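Putative Chlorite dismutase TA0507 (Thermoplasma acidophilum, PDB 3DTZ) is of unknown function but probably binds heme and acts as an oxidoreductase of the chlorite dismutase kind. Local coordinates at residues D[110-115]-D[193-198]. Sequence-based numbering, arbitrary orientation.
Sequences FSSISI and EFVVLY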
ATOM      1  N   PHE D 110       0.907  -1.277  13.978  1.00 17.19           N
ATOM      2  CA  PHE D 110      -0.526  -0.967  14.121  1.00 16.41           C
ATOM      3  C   PHE D 110      -0.746  -0.150  15.379  1.00 15.32           C
ATOM      4  O   PHE D 110      -0.064  -0.351  16.385  1.00 15.38           O
ATOM      5  CB  PHE D 110      -1.342  -2.275  14.321  1.00 17.16           C
ATOM      6  CG  PHE D 110      -2.823  -2.028  14.504  1.00 17.24           C
ATOM      7  CD1 PHE D 110      -3.629  -1.786  13.384  1.00 18.19           C
ATOM      8  CD2 PHE D 110      -3.403  -2.040  15.776  1.00 18.81           C
ATOM      9  CE1 PHE D 110      -5.009  -1.543  13.537  1.00 20.34           C
ATOM     10  CE2 PHE D 110      -4.783  -1.804  15.958  1.00 18.99           C
ATOM     11  CZ  PHE D 110      -5.589  -1.557  14.849  1.00 19.00           C
ATOM     12  N   SER D 111      -1.711   0.760  15.334  1.00 15.13           N
ATOM     13  CA  SER D 111      -2.214   1.322  16.587  1.00 15.60           C
ATOM     14  C   SER D 111      -3.683   1.682  16.439  1.00 15.47           C
ATOM     15  O   SER D 111      -4.161   2.004  15.338  1.00 14.33           O
ATOM     16  CB  SER D 111      -1.385   2.543  17.027  1.00 15.40           C
ATOM     17  OG  SER D 111      -1.648   3.670  16.185  1.00 15.99           O
ATOM     18  N   SER D 112      -4.399   1.654  17.567  1.00 15.56           N
ATOM     19  CA  SER D 112      -5.801   2.091  17.547  1.00 16.15           C
ATOM     20  C   SER D 112      -6.064   2.793  18.864  1.00 15.97           C
ATOM     21  O   SER D 112      -5.380   2.549  19.831  1.00 16.33           O
ATOM     22  CB  SER D 112      -6.763   0.900  17.381  1.00 15.45           C
ATOM     23  OG  SER D 112      -6.680   0.013  18.478  1.00 18.29           O
ATOM     24  N   ILE D 113      -7.035   3.696  18.871  1.00 15.52           N
ATOM     25  CA  ILE D 113      -7.535   4.315  20.103  1.00 15.06           C
ATOM     26  C   ILE D 113      -9.049   4.349  19.941  1.00 14.59           C
ATOM     27  O   ILE D 113      -9.586   4.766  18.904  1.00 12.75           O
ATOM     28  CB  ILE D 113      -6.940   5.737  20.350  1.00 15.40           C
ATOM     29  CG1 ILE D 113      -7.599   6.430  21.551  1.00 17.64           C
ATOM     30  CG2 ILE D 113      -7.134   6.667  19.115  1.00 15.75           C
ATOM     31  CD1 ILE D 113      -7.126   5.970  22.878  1.00 18.17           C
ATOM     32  N   SER D 114      -9.751   3.850  20.944  1.00 13.67           N
ATOM     33  CA  SER D 114     -11.189   3.677  20.812  1.00 13.65           C
ATOM     34  C   SER D 114     -11.811   3.679  22.215  1.00 13.67           C
ATOM     35  O   SER D 114     -11.086   3.726  23.230  1.00 13.85           O
ATOM     36  CB  SER D 114     -11.502   2.377  20.086  1.00 13.74           C
ATOM     37  OG  SER D 114     -10.961   1.270  20.773  1.00 16.04           O
ATOM     38  N   ILE D 115     -13.140   3.610  22.261  1.00 12.92           N
ATOM     39  CA  ILE D 115     -13.877   3.765  23.525  1.00 13.04           C
ATOM     40  C   ILE D 115     -14.770   2.558  23.704  1.00 11.69           C
ATOM     41  O   ILE D 115     -15.530   2.244  22.809  1.00 11.51           O
ATOM     42  CB  ILE D 115     -14.766   5.037  23.460  1.00 12.89           C
ATOM     43  CG1 ILE D 115     -13.895   6.283  23.342  1.00 15.99           C
ATOM     44  CG2 ILE D 115     -15.638   5.177  24.708  1.00 16.18           C
ATOM     45  CD1 ILE D 115     -14.382   7.171  22.211  1.00 18.30           C
ATOM     46  N   GLU D 193     -14.466   2.442  12.266  1.00 13.91           N
ATOM     47  CA  GLU D 193     -15.571   2.810  13.141  1.00 13.70           C
ATOM     48  C   GLU D 193     -15.538   2.092  14.464  1.00 13.14           C
ATOM     49  O   GLU D 193     -15.913   2.670  15.487  1.00 12.35           O
ATOM     50  CB  GLU D 193     -16.911   2.542  12.450  1.00 13.75           C
ATOM     51  CG  GLU D 193     -17.114   3.481  11.258  1.00 11.53           C
ATOM     52  CD  GLU D 193     -18.297   3.160  10.344  1.00 15.05           C
ATOM     53  OE1 GLU D 193     -18.854   2.038  10.382  1.00 16.10           O
ATOM     54  OE2 GLU D 193     -18.653   4.075   9.540  1.00 16.32           O
ATOM     55  N   PHE D 194     -15.127   0.831  14.420  1.00 12.91           N
ATOM     56  CA  PHE D 194     -15.038  -0.029  15.599  1.00 13.93           C
ATOM     57  C   PHE D 194     -13.687  -0.714  15.714  1.00 14.20           C
ATOM     58  O   PHE D 194     -13.039  -1.010  14.712  1.00 13.98           O
ATOM     59  CB  PHE D 194     -16.133  -1.105  15.572  1.00 13.09           C
ATOM     60  CG  PHE D 194     -17.528  -0.541  15.441  1.00 15.12           C
ATOM     61  CD1 PHE D 194     -18.208  -0.096  16.569  1.00 15.05           C
ATOM     62  CD2 PHE D 194     -18.151  -0.447  14.194  1.00 14.86           C
ATOM     63  CE1 PHE D 194     -19.487   0.441  16.470  1.00 16.83           C
ATOM     64  CE2 PHE D 194     -19.462   0.100  14.077  1.00 17.50           C
ATOM     65  CZ  PHE D 194     -20.119   0.531  15.249  1.00 14.89           C
ATOM     66  N   VAL D 195     -13.261  -0.970  16.947  1.00 14.30           N
ATOM     67  CA  VAL D 195     -12.186  -1.936  17.145  1.00 15.08           C
ATOM     68  C   VAL D 195     -12.781  -3.028  18.046  1.00 15.89           C
ATOM     69  O   VAL D 195     -13.275  -2.735  19.154  1.00 14.35           O
ATOM     70  CB  VAL D 195     -10.918  -1.321  17.741  1.00 15.41           C
ATOM     71  CG1 VAL D 195      -9.805  -2.407  17.837  1.00 18.82           C
ATOM     72  CG2 VAL D 195     -10.422  -0.114  16.900  1.00 16.14           C
ATOM     73  N   VAL D 196     -12.844  -4.257  17.540  1.00 15.70           N
ATOM     74  CA  VAL D 196     -13.474  -5.307  18.343  1.00 17.27           C
ATOM     75  C   VAL D 196     -12.362  -6.155  18.954  1.00 16.78           C
ATOM     76  O   VAL D 196     -11.392  -6.508  18.256  1.00 17.38           O
ATOM     77  CB  VAL D 196     -14.471  -6.160  17.544  1.00 17.54           C
ATOM     78  CG1 VAL D 196     -15.349  -6.873  18.486  1.00 21.84           C
ATOM     79  CG2 VAL D 196     -15.399  -5.248  16.694  1.00 20.39           C
ATOM     80  N   LEU D 197     -12.456  -6.378  20.260  1.00 16.08           N
ATOM     81  CA  LEU D 197     -11.416  -7.095  21.016  1.00 14.98           C
ATOM     82  C   LEU D 197     -12.014  -8.353  21.655  1.00 15.62           C
ATOM     83  O   LEU D 197     -13.128  -8.312  22.193  1.00 14.80           O
ATOM     84  CB  LEU D 197     -10.862  -6.192  22.129  1.00 15.37           C
ATOM     85  CG  LEU D 197     -10.451  -4.780  21.707  1.00 15.89           C
ATOM     86  CD1 LEU D 197     -10.027  -3.953  22.901  1.00 18.42           C
ATOM     87  CD2 LEU D 197      -9.373  -4.812  20.617  1.00 16.19           C
ATOM     88  N   TYR D 198     -11.240  -9.440  21.667  1.00 15.48           N
ATOM     89  CA  TYR D 198     -11.684 -10.695  22.286  1.00 15.54           C
ATOM     90  C   TYR D 198     -10.550 -11.305  23.079  1.00 15.52           C
ATOM     91  O   TYR D 198      -9.432 -11.360  22.586  1.00 16.09           O
ATOM     92  CB  TYR D 198     -12.093 -11.715  21.247  1.00 16.63           C
ATOM     93  CG  TYR D 198     -13.144 -11.161  20.337  1.00 16.98           C
ATOM     94  CD1 TYR D 198     -14.490 -11.223  20.711  1.00 20.06           C
ATOM     95  CD2 TYR D 198     -12.789 -10.496  19.166  1.00 18.37           C
ATOM     96  CE1 TYR D 198     -15.469 -10.687  19.898  1.00 20.99           C
ATOM     97  CE2 TYR D 198     -13.774  -9.942  18.331  1.00 20.51           C
ATOM     98  CZ  TYR D 198     -15.104 -10.052  18.717  1.00 21.20           C
ATOM     99  OH  TYR D 198     -16.098  -9.498  17.944  1.00 22.75           O
TER
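No flat group lies between Ser112, Ser114 and Val195, which make the contact; the rings stand around it. The nearest is Phe110, whose CZ stays 5.2 Å from Val195 CG1, its side chain touching Ser30, Pro144 and Pro227. Phe194 and Tyr198 project from the other side of their strand, Phe194 meeting Phe187 edge-to-face and Tyr198 reaching Trp206 with the planes at about 40°.

The setting is the curled antiparallel sheet of a chlorite dismutase-family chain. Strands 106-116 and 194-200 are not hydrogen-bonded to each other, but both pair with strand 180-185. The sheet curls, and across the intermediate strand Ser114 CA and Val195 CA come to 6.8 Å, with the side chains of Ser112, Ser114 and Val195 starting toward the opposite segment.

Val195 is the one residue of 193-198 that comes within 4.5 Å of the other segment, meeting both serines. With CG1 anti to the backbone N (chi1 -177°), CG2 lies beside that N and approaches Ser112 CB at 3.8 Å, a van der Waals contact; CG1 reaches Ser112 OG at 4.0 Å. Just 135 Å² is buried between the segments, yet all three residues are buried in the assembly, and both serine hydroxyls are hydrogen-bonded elsewhere.

Ser112 OG has a weak hydrogen bond with Val28 N, whereas Thr184 OG1, on the intermediate strand, is hydrogen-bonded to both Val195 O and Ser114 OG and so joins the two strands through a side chain. That same Ser114 OG lies 4.0 Å from Val195 CB.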